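Local coordinates for protein putative tryptophan halogenase (Xanthomonas campestris pv. campestris, PDB 6Y1W) that is a putative flavin-dependent tryptophan halogenase, probably binding FAD and expected to install halogen on an aromatic substrate, at residues Y104-G112 / F136-Q147; A249-V257 / A299-Q308. All coordinates share one frame; numbering follows the deposited sequence.

Contacts 1 and 2 each pack a different helix, 141-148 in contact 1 and 296-306 in contact 2, on a strand of the same mixed sheet: contact 1 at one of its edge strands, 102-107, and contact 2 at strand 248-254, inside it. Their centres lie about 27 Å apart and their nearest atoms about 13 Å. Both are partly buried, with more buried surface in contact 1 (577 against 420 Å²). Aliphatic patches occur in both, but contact 1 adds a methyl-on-ring contact, bridging waters and a direct hydrogen bond, near the predicted active-site lysine; contact 2 has one bridging water, no clear direct hydrogen bond, and lies away from that site, though its helix borders a bound butanediol.

Contact 1: residues Y104-G112 / F136-Q147; sequences YIHSFGHTG and FGDYCLELRAAQ. With BUD ((2S,3S)-butane-2,3-diol), chain H.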
loop_
_atom_site.group_PDB
_atom_site.type_symbol
_atom_site.label_atom_id
_atom_site.label_comp_id
_atom_site.label_asym_id
_atom_site.label_seq_id
_atom_site.Cartn_x
_atom_site.Cartn_y
_atom_site.Cartn_z
ATOM N N TYR A 104 26.193 -6.808 11.110
ATOM C CA TYR A 104 25.302 -5.654 11.230
ATOM C C TYR A 104 24.019 -6.141 11.890
ATOM O O TYR A 104 23.834 -7.341 12.101
ATOM C CB TYR A 104 24.995 -5.002 9.845
ATOM C CG TYR A 104 24.065 -5.861 8.977
ATOM C CD1 TYR A 104 24.545 -6.961 8.247
ATOM C CD2 TYR A 104 22.709 -5.594 8.922
ATOM C CE1 TYR A 104 23.705 -7.752 7.498
ATOM C CE2 TYR A 104 21.862 -6.387 8.190
ATOM C CZ TYR A 104 22.351 -7.460 7.473
ATOM O OH TYR A 104 21.495 -8.270 6.730
ATOM N N ILE A 105 23.132 -5.194 12.203
ATOM C CA ILE A 105 21.825 -5.509 12.796
ATOM C C ILE A 105 20.720 -5.019 11.869
ATOM O O ILE A 105 20.760 -3.878 11.375
ATOM C CB ILE A 105 21.672 -4.870 14.196
ATOM C CG1 ILE A 105 22.682 -5.502 15.162
ATOM C CG2 ILE A 105 20.240 -5.047 14.754
ATOM C CD1 ILE A 105 22.838 -4.647 16.447
ATOM N N HIS A 106 19.712 -5.883 11.670
ATOM C CA HIS A 106 18.467 -5.532 11.004
ATOM C C HIS A 106 17.437 -5.384 12.113
ATOM O O HIS A 106 16.956 -6.387 12.650
ATOM C CB HIS A 106 18.052 -6.623 10.026
ATOM C CG HIS A 106 16.728 -6.374 9.377
ATOM N ND1 HIS A 106 16.039 -7.361 8.706
ATOM C CD2 HIS A 106 15.955 -5.264 9.334
ATOM C CE1 HIS A 106 14.897 -6.861 8.258
ATOM N NE2 HIS A 106 14.814 -5.599 8.638
ATOM N N SER A 107 17.072 -4.146 12.423
ATOM C CA SER A 107 16.176 -3.898 13.550
ATOM C C SER A 107 14.802 -3.517 13.043
ATOM O O SER A 107 14.609 -3.201 11.866
ATOM C CB SER A 107 16.722 -2.783 14.458
ATOM O OG SER A 107 16.594 -1.510 13.836
ATOM N N PHE A 108 13.837 -3.523 13.961
ATOM C CA PHE A 108 12.569 -2.862 13.711
ATOM C C PHE A 108 12.758 -1.355 13.794
ATOM O O PHE A 108 13.870 -0.847 13.981
ATOM C CB PHE A 108 11.513 -3.350 14.708
ATOM C CG PHE A 108 11.357 -4.851 14.734
ATOM C CD1 PHE A 108 11.282 -5.575 13.546
ATOM C CD2 PHE A 108 11.298 -5.531 15.949
ATOM C CE1 PHE A 108 11.139 -6.969 13.574
ATOM C CE2 PHE A 108 11.176 -6.920 15.982
ATOM C CZ PHE A 108 11.080 -7.633 14.815
ATOM N N GLY A 109 11.682 -0.607 13.613
ATOM C CA GLY A 109 11.783 0.842 13.735
ATOM C C GLY A 109 12.232 1.527 12.451
ATOM O O GLY A 109 12.075 1.006 11.354
ATOM N N HIS A 110 12.777 2.734 12.605
ATOM C CA HIS A 110 13.172 3.542 11.460
ATOM C C HIS A 110 14.481 4.208 11.829
ATOM O O HIS A 110 14.690 4.581 12.984
ATOM C CB HIS A 110 12.128 4.610 11.103
ATOM C CG HIS A 110 12.337 5.233 9.749
ATOM N ND1 HIS A 110 12.008 4.591 8.568
ATOM C CD2 HIS A 110 12.867 6.430 9.390
ATOM C CE1 HIS A 110 12.318 5.365 7.542
ATOM N NE2 HIS A 110 12.841 6.489 8.014
ATOM N N THR A 111 15.365 4.322 10.875
ATOM C CA THR A 111 16.660 4.935 11.167
ATOM C C THR A 111 16.571 6.408 10.821
ATOM O O THR A 111 16.229 6.751 9.689
ATOM C CB THR A 111 17.756 4.259 10.358
ATOM O OG1 THR A 111 17.724 2.865 10.666
ATOM C CG2 THR A 111 19.168 4.847 10.769
ATOM N N GLY A 112 16.876 7.276 11.790
ATOM C CA GLY A 112 16.963 8.707 11.502
ATOM C C GLY A 112 15.603 9.329 11.235
ATOM O O GLY A 112 14.558 8.847 11.683
ATOM N N PHE A 136 25.553 3.755 10.543
ATOM C CA PHE A 136 24.126 3.901 10.278
ATOM C C PHE A 136 23.279 3.452 11.460
ATOM O O PHE A 136 22.239 4.052 11.746
ATOM C CB PHE A 136 23.752 3.081 9.033
ATOM C CG PHE A 136 22.389 3.412 8.462
ATOM C CD1 PHE A 136 22.120 4.681 7.998
ATOM C CD2 PHE A 136 21.398 2.432 8.351
ATOM C CE1 PHE A 136 20.886 5.009 7.452
ATOM C CE2 PHE A 136 20.155 2.744 7.814
ATOM C CZ PHE A 136 19.887 4.030 7.369
ATOM N N GLY A 137 23.715 2.397 12.167
ATOM C CA GLY A 137 22.907 1.878 13.274
ATOM C C GLY A 137 22.781 2.829 14.450
ATOM O O GLY A 137 21.816 2.734 15.213
ATOM N N ASP A 138 23.727 3.772 14.607
ATOM C CA ASP A 138 23.675 4.720 15.715
ATOM C C ASP A 138 22.465 5.639 15.673
ATOM O O ASP A 138 22.186 6.314 16.670
ATOM C CB ASP A 138 24.926 5.623 15.742
ATOM C CG ASP A 138 26.172 4.867 16.207
ATOM O OD1 ASP A 138 26.056 3.666 16.498
ATOM O OD2 ASP A 138 27.283 5.446 16.252
ATOM N N TYR A 139 21.735 5.679 14.567
ATOM C CA TYR A 139 20.607 6.585 14.412
ATOM C C TYR A 139 19.254 5.886 14.557
ATOM O O TYR A 139 18.237 6.478 14.217
ATOM C CB TYR A 139 20.726 7.312 13.058
ATOM C CG TYR A 139 22.083 7.990 12.941
ATOM C CD1 TYR A 139 22.309 9.229 13.562
ATOM C CD2 TYR A 139 23.120 7.406 12.212
ATOM C CE1 TYR A 139 23.566 9.838 13.477
ATOM C CE2 TYR A 139 24.385 8.029 12.135
ATOM C CZ TYR A 139 24.573 9.248 12.761
ATOM O OH TYR A 139 25.809 9.879 12.724
ATOM N N CYS A 140 19.231 4.663 15.094
ATOM C CA CYS A 140 18.012 3.860 15.230
ATOM C C CYS A 140 17.891 3.344 16.664
ATOM O O CYS A 140 18.753 2.577 17.121
ATOM C CB CYS A 140 18.052 2.673 14.269
ATOM S SG CYS A 140 16.583 1.646 14.414
ATOM N N LEU A 141 16.823 3.744 17.359
ATOM C CA LEU A 141 16.666 3.369 18.773
ATOM C C LEU A 141 16.580 1.854 18.951
ATOM O O LEU A 141 17.235 1.275 19.830
ATOM C CB LEU A 141 15.408 4.030 19.349
ATOM C CG LEU A 141 15.027 3.603 20.776
ATOM C CD1 LEU A 141 16.121 3.996 21.779
ATOM C CD2 LEU A 141 13.627 4.135 21.177
ATOM N N GLU A 142 15.741 1.190 18.156
ATOM C CA GLU A 142 15.587 -0.251 18.363
ATOM C C GLU A 142 16.905 -0.973 18.182
ATOM O O GLU A 142 17.211 -1.939 18.900
ATOM C CB GLU A 142 14.534 -0.818 17.402
ATOM C CG GLU A 142 13.111 -0.476 17.820
ATOM C CD GLU A 142 12.635 0.910 17.348
ATOM O OE1 GLU A 142 13.422 1.741 16.830
ATOM O OE2 GLU A 142 11.415 1.159 17.464
ATOM N N LEU A 143 17.705 -0.526 17.214
ATOM C CA LEU A 143 19.012 -1.126 16.988
ATOM C C LEU A 143 19.907 -0.927 18.206
ATOM O O LEU A 143 20.565 -1.873 18.667
ATOM C CB LEU A 143 19.675 -0.528 15.733
ATOM C CG LEU A 143 20.957 -1.254 15.280
ATOM C CD1 LEU A 143 21.058 -1.229 13.721
ATOM C CD2 LEU A 143 22.203 -0.608 15.904
ATOM N N ARG A 144 19.922 0.292 18.755
ATOM C CA ARG A 144 20.725 0.520 19.947
ATOM C C ARG A 144 20.214 -0.316 21.125
ATOM O O ARG A 144 21.010 -0.773 21.955
ATOM C CB ARG A 144 20.724 2.002 20.297
ATOM C CG ARG A 144 21.538 2.853 19.306
ATOM C CD ARG A 144 23.036 2.622 19.463
ATOM N NE ARG A 144 23.434 3.122 20.795
ATOM C CZ ARG A 144 24.157 2.455 21.694
ATOM N NH1 ARG A 144 24.618 1.236 21.441
ATOM N NH2 ARG A 144 24.442 3.029 22.877
ATOM N N ALA A 145 18.895 -0.544 21.205
ATOM C CA ALA A 145 18.376 -1.401 22.268
ATOM C C ALA A 145 18.825 -2.848 22.083
ATOM O O ALA A 145 18.986 -3.597 23.064
ATOM C CB ALA A 145 16.850 -1.311 22.312
ATOM N N ALA A 146 19.028 -3.264 20.835
ATOM C CA ALA A 146 19.609 -4.580 20.597
ATOM C C ALA A 146 21.041 -4.622 21.091
ATOM O O ALA A 146 21.449 -5.591 21.728
ATOM C CB ALA A 146 19.546 -4.931 19.097
ATOM N N GLN A 147 21.812 -3.568 20.818
ATOM C CA GLN A 147 23.209 -3.571 21.228
ATOM C C GLN A 147 23.358 -3.572 22.735
ATOM O O GLN A 147 24.307 -4.177 23.249
ATOM C CB GLN A 147 23.932 -2.357 20.658
ATOM C CG GLN A 147 24.039 -2.505 19.149
ATOM C CD GLN A 147 24.784 -1.331 18.515
ATOM O OE1 GLN A 147 24.632 -0.183 18.917
ATOM N NE2 GLN A 147 25.571 -1.630 17.479
HETATM C C1 BUD H . 9.157 -7.139 10.214
HETATM O O1 BUD H . 11.283 -6.782 9.219
HETATM C C2 BUD H . 9.911 -6.527 9.032
HETATM O O2 BUD H . 10.255 -4.396 7.852
HETATM C C3 BUD H . 9.658 -5.016 8.981
HETATM C C4 BUD H . 8.144 -4.772 8.942
HETATM O O HOH W 1 14.878 5.588 16.233
HETATM O O HOH W 2 12.915 3.754 15.260
HETATM O O HOH W 3 20.148 1.494 11.382
#
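Thr-111 sets its CG2 methyl over the centre of the Phe-136 ring, a CH-pi contact with CG2 3.6 Å from the ring centroid and 14° off the normal. With chi1 at -57°, CG2 lies anti to the backbone N and faces the ring, while OG1 is left to hydrogen-bond Asn-443 and a water donating to it. Next to this, Gly-112 N gives a hydrogen bond to Tyr-139 O (2.9 Å), arriving from above the carbonyl plane.

Toward the strand, the CD1 methyl of Leu-143 lies against Ile-105 CB (3.7 Å), the two side chains meeting at a slant, and Ile-105 CD1 runs on to Gln-147 CG. Between these two patches, Ser-107 OG lies 3.2 Å from Cys-140 SG and gives a hydrogen bond to Phe-108 O (2.8 Å), in the carbonyl plane on a lone pair. Cys-140 is the N-cap residue of helix 141-148. A water bridges the segments, accepting from His-110 N and donating to Glu-142 OE1 (2.6 Å); in the second shell Asn-160 N holds Glu-142 OE2.

His-106 points away from the helix, to Glu-347 and Ser-444, and with Phe-108, whose side chain comes to about 4 Å (nearest atoms) from that of Lys-89, the predicted catalytic residue, lines a butanediol pocket. Strand 102-107 thus lies between helix 141-148 and helix 442-451, paired along its edge with strand 91-99.

Contact 2: residues A249-V257 / A299-Q308; sequences ALAVQTESV and AAQVLEHNLQ. With BUD ((2S,3S)-butane-2,3-diol), chain I.
Gln-308 and Leu-250 bury the largest areas here, one at each end of the interface, with Leu-303 next. At the helical end, Leu-250 CD1 lies against the backbone and methyl of Ala-300, 3.6 Å from Ala-300 CB. With chi2 at 164°, CD1 lies anti to CA, which carries this methyl outward to the small alanine surface of the helix.

One turn further along, Leu-303 directs CD2 at the strand, where it meets Leu-250 O (3.8 Å) and Val-252 CG1 (4.0 Å). Val-252 CG1 also touches both methyls of Leu-307, its distance to Leu-307 CD1 being 3.9 Å. Both leucines thus touch the same valine branch, from directions roughly at right angles, and Leu-307 continues to Thr-254 CG2.

Gln-308 works differently, beyond the helix. Its side chain crosses that of Val-257 at about a right angle, with Gln-308 NE2 3.8 Å from Val-257 CG2. Its backbone is joined to the strand through one water, which lies 2.7 Å from Gln-308 O and 2.8 Å from Thr-254 OG1 and also reaches Glu-255 O. Asn-285 bonds Thr-254 OG1 too, tying this polar end to the adjacent strand 283-289.

The axes of 249-254 and 299-306 stand 9.4 Å apart at 32°, with their N-to-C directions roughly aligned. This is alpha/beta layer packing: helix 296-306 lies over one face of the mixed sheet, also contacting strands 272-278 and 283-289, and its Ala-299 and Val-302 border a butanediol site.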
loop_
_atom_site.group_PDB
_atom_site.type_symbol
_atom_site.label_atom_id
_atom_site.label_comp_id
_atom_site.label_asym_id
_atom_site.label_seq_id
_atom_site.Cartn_x
_atom_site.Cartn_y
_atom_site.Cartn_z
ATOM N N ALA A 249 17.748 -28.738 8.711
ATOM C CA ALA A 249 18.145 -28.044 9.926
ATOM C C ALA A 249 18.388 -29.060 11.035
ATOM O O ALA A 249 17.851 -30.177 11.027
ATOM C CB ALA A 249 17.090 -27.041 10.390
ATOM N N LEU A 250 19.198 -28.649 12.007
ATOM C CA LEU A 250 19.338 -29.368 13.270
ATOM C C LEU A 250 19.036 -28.369 14.376
ATOM O O LEU A 250 19.594 -27.268 14.352
ATOM C CB LEU A 250 20.774 -29.877 13.480
ATOM C CG LEU A 250 21.185 -31.154 12.773
ATOM C CD1 LEU A 250 22.719 -31.282 12.770
ATOM C CD2 LEU A 250 20.502 -32.361 13.446
ATOM N N ALA A 251 18.200 -28.746 15.354
ATOM C CA ALA A 251 17.793 -27.787 16.378
ATOM C C ALA A 251 18.064 -28.355 17.766
ATOM O O ALA A 251 17.938 -29.562 17.986
ATOM C CB ALA A 251 16.306 -27.421 16.240
ATOM N N VAL A 252 18.441 -27.486 18.701
ATOM C CA VAL A 252 18.765 -27.946 20.062
ATOM C C VAL A 252 18.577 -26.784 21.028
ATOM O O VAL A 252 18.943 -25.643 20.725
ATOM C CB VAL A 252 20.208 -28.495 20.142
ATOM C CG1 VAL A 252 21.243 -27.364 19.898
ATOM C CG2 VAL A 252 20.457 -29.181 21.520
ATOM N N GLN A 253 18.068 -27.092 22.226
ATOM C CA GLN A 253 17.931 -26.093 23.269
ATOM C C GLN A 253 19.134 -26.160 24.202
ATOM O O GLN A 253 19.712 -27.223 24.431
ATOM C CB GLN A 253 16.610 -26.294 24.048
ATOM C CG GLN A 253 15.353 -26.363 23.163
ATOM C CD GLN A 253 15.102 -25.078 22.292
ATOM O OE1 GLN A 253 14.737 -24.022 22.814
ATOM N NE2 GLN A 253 15.284 -25.191 20.965
ATOM N N THR A 254 19.525 -25.010 24.725
ATOM C CA THR A 254 20.630 -24.981 25.678
ATOM C C THR A 254 20.210 -24.182 26.896
ATOM O O THR A 254 19.305 -23.350 26.842
ATOM C CB THR A 254 21.917 -24.363 25.095
ATOM O OG1 THR A 254 21.620 -23.079 24.492
ATOM C CG2 THR A 254 22.561 -25.300 24.063
ATOM N N GLU A 255 20.911 -24.398 28.016
ATOM C CA GLU A 255 20.611 -23.542 29.151
ATOM C C GLU A 255 21.083 -22.104 28.894
ATOM O O GLU A 255 22.016 -21.840 28.118
ATOM C CB GLU A 255 21.248 -24.100 30.442
ATOM C CG GLU A 255 22.697 -24.073 30.415
ATOM C CD GLU A 255 23.341 -25.004 31.472
ATOM O OE1 GLU A 255 22.692 -25.403 32.485
ATOM O OE2 GLU A 255 24.519 -25.319 31.260
ATOM N N SER A 256 20.415 -21.167 29.553
ATOM C CA SER A 256 20.857 -19.783 29.531
ATOM C C SER A 256 22.199 -19.646 30.247
ATOM O O SER A 256 22.451 -20.308 31.263
ATOM C CB SER A 256 19.820 -18.900 30.217
ATOM O OG SER A 256 18.519 -19.178 29.706
ATOM N N VAL A 257 23.057 -18.777 29.719
ATOM C CA VAL A 257 24.348 -18.497 30.338
ATOM C C VAL A 257 24.458 -17.052 30.782
ATOM O O VAL A 257 25.541 -16.605 31.171
ATOM C CB VAL A 257 25.515 -18.859 29.406
ATOM C CG1 VAL A 257 25.504 -20.342 29.116
ATOM C CG2 VAL A 257 25.490 -18.037 28.125
ATOM N N ALA A 299 27.341 -30.408 9.784
ATOM C CA ALA A 299 26.492 -29.347 10.328
ATOM C C ALA A 299 26.378 -29.473 11.842
ATOM O O ALA A 299 26.372 -28.461 12.558
ATOM C CB ALA A 299 25.117 -29.399 9.682
ATOM N N ALA A 300 26.257 -30.713 12.342
ATOM C CA ALA A 300 26.191 -30.941 13.784
ATOM C C ALA A 300 27.450 -30.451 14.484
ATOM O O ALA A 300 27.368 -29.813 15.548
ATOM C CB ALA A 300 25.931 -32.430 14.052
ATOM N N GLN A 301 28.621 -30.698 13.890
ATOM C CA GLN A 301 29.875 -30.216 14.470
ATOM C C GLN A 301 29.908 -28.697 14.555
ATOM O O GLN A 301 30.357 -28.118 15.556
ATOM C CB GLN A 301 31.065 -30.692 13.638
ATOM C CG GLN A 301 31.415 -32.140 13.750
ATOM C CD GLN A 301 32.498 -32.521 12.735
ATOM O OE1 GLN A 301 32.309 -33.419 11.913
ATOM N NE2 GLN A 301 33.632 -31.821 12.781
ATOM N N VAL A 302 29.503 -28.026 13.481
ATOM C CA VAL A 302 29.497 -26.564 13.504
ATOM C C VAL A 302 28.553 -26.054 14.588
ATOM O O VAL A 302 28.883 -25.138 15.335
ATOM C CB VAL A 302 29.101 -26.009 12.126
ATOM C CG1 VAL A 302 28.832 -24.519 12.203
ATOM C CG2 VAL A 302 30.185 -26.300 11.112
ATOM N N LEU A 303 27.354 -26.615 14.658
ATOM C CA LEU A 303 26.406 -26.179 15.676
ATOM C C LEU A 303 26.993 -26.375 17.068
ATOM O O LEU A 303 26.988 -25.454 17.891
ATOM C CB LEU A 303 25.102 -26.937 15.522
ATOM C CG LEU A 303 24.057 -26.621 16.575
ATOM C CD1 LEU A 303 23.695 -25.141 16.436
ATOM C CD2 LEU A 303 22.888 -27.508 16.263
ATOM N N GLU A 304 27.508 -27.576 17.343
ATOM C CA GLU A 304 28.101 -27.847 18.655
ATOM C C GLU A 304 29.188 -26.837 18.992
ATOM O O GLU A 304 29.249 -26.319 20.118
ATOM C CB GLU A 304 28.682 -29.268 18.678
ATOM C CG GLU A 304 29.503 -29.542 19.929
ATOM C CD GLU A 304 28.633 -29.656 21.152
ATOM O OE1 GLU A 304 27.430 -29.957 20.980
ATOM O OE2 GLU A 304 29.149 -29.454 22.277
ATOM N N HIS A 305 30.036 -26.507 18.007
ATOM C CA HIS A 305 31.134 -25.582 18.244
ATOM C C HIS A 305 30.637 -24.205 18.662
ATOM O O HIS A 305 31.296 -23.522 19.446
ATOM C CB HIS A 305 32.010 -25.490 16.996
ATOM C CG HIS A 305 33.093 -24.455 17.075
ATOM N ND1 HIS A 305 34.261 -24.643 17.793
ATOM C CD2 HIS A 305 33.200 -23.235 16.495
ATOM C CE1 HIS A 305 35.026 -23.573 17.665
ATOM N NE2 HIS A 305 34.405 -22.703 16.883
ATOM N N ASN A 306 29.453 -23.807 18.200
ATOM C CA ASN A 306 28.950 -22.480 18.491
ATOM C C ASN A 306 28.029 -22.417 19.701
ATOM O O ASN A 306 27.662 -21.310 20.098
ATOM C CB ASN A 306 28.186 -21.926 17.269
ATOM C CG ASN A 306 29.136 -21.465 16.158
ATOM O OD1 ASN A 306 29.490 -20.300 16.087
ATOM N ND2 ASN A 306 29.604 -22.407 15.339
ATOM N N LEU A 307 27.660 -23.556 20.291
ATOM C CA LEU A 307 26.746 -23.550 21.432
ATOM C C LEU A 307 27.430 -22.965 22.656
ATOM O O LEU A 307 28.652 -23.058 22.819
ATOM C CB LEU A 307 26.248 -24.962 21.760
ATOM C CG LEU A 307 25.335 -25.642 20.722
ATOM C CD1 LEU A 307 24.887 -27.015 21.184
ATOM C CD2 LEU A 307 24.114 -24.787 20.446
ATOM N N GLN A 308 26.637 -22.268 23.464
ATOM C CA GLN A 308 27.005 -21.864 24.812
ATOM C C GLN A 308 26.051 -22.534 25.782
ATOM O O GLN A 308 24.837 -22.581 25.533
ATOM C CB GLN A 308 26.925 -20.362 25.003
ATOM C CG GLN A 308 27.878 -19.568 24.128
ATOM C CD GLN A 308 27.486 -18.112 24.099
ATOM O OE1 GLN A 308 26.901 -17.634 23.124
ATOM N NE2 GLN A 308 27.775 -17.398 25.189
HETATM C C1 BUD I . 28.544 -27.978 7.771
HETATM O O1 BUD I . 30.104 -26.314 7.171
HETATM C C2 BUD I . 28.750 -26.644 7.082
HETATM O O2 BUD I . 28.344 -24.323 7.472
HETATM C C3 BUD I . 27.920 -25.596 7.830
HETATM C C4 BUD I . 26.453 -25.721 7.423
HETATM O O HOH W 4 22.798 -20.855 25.795
#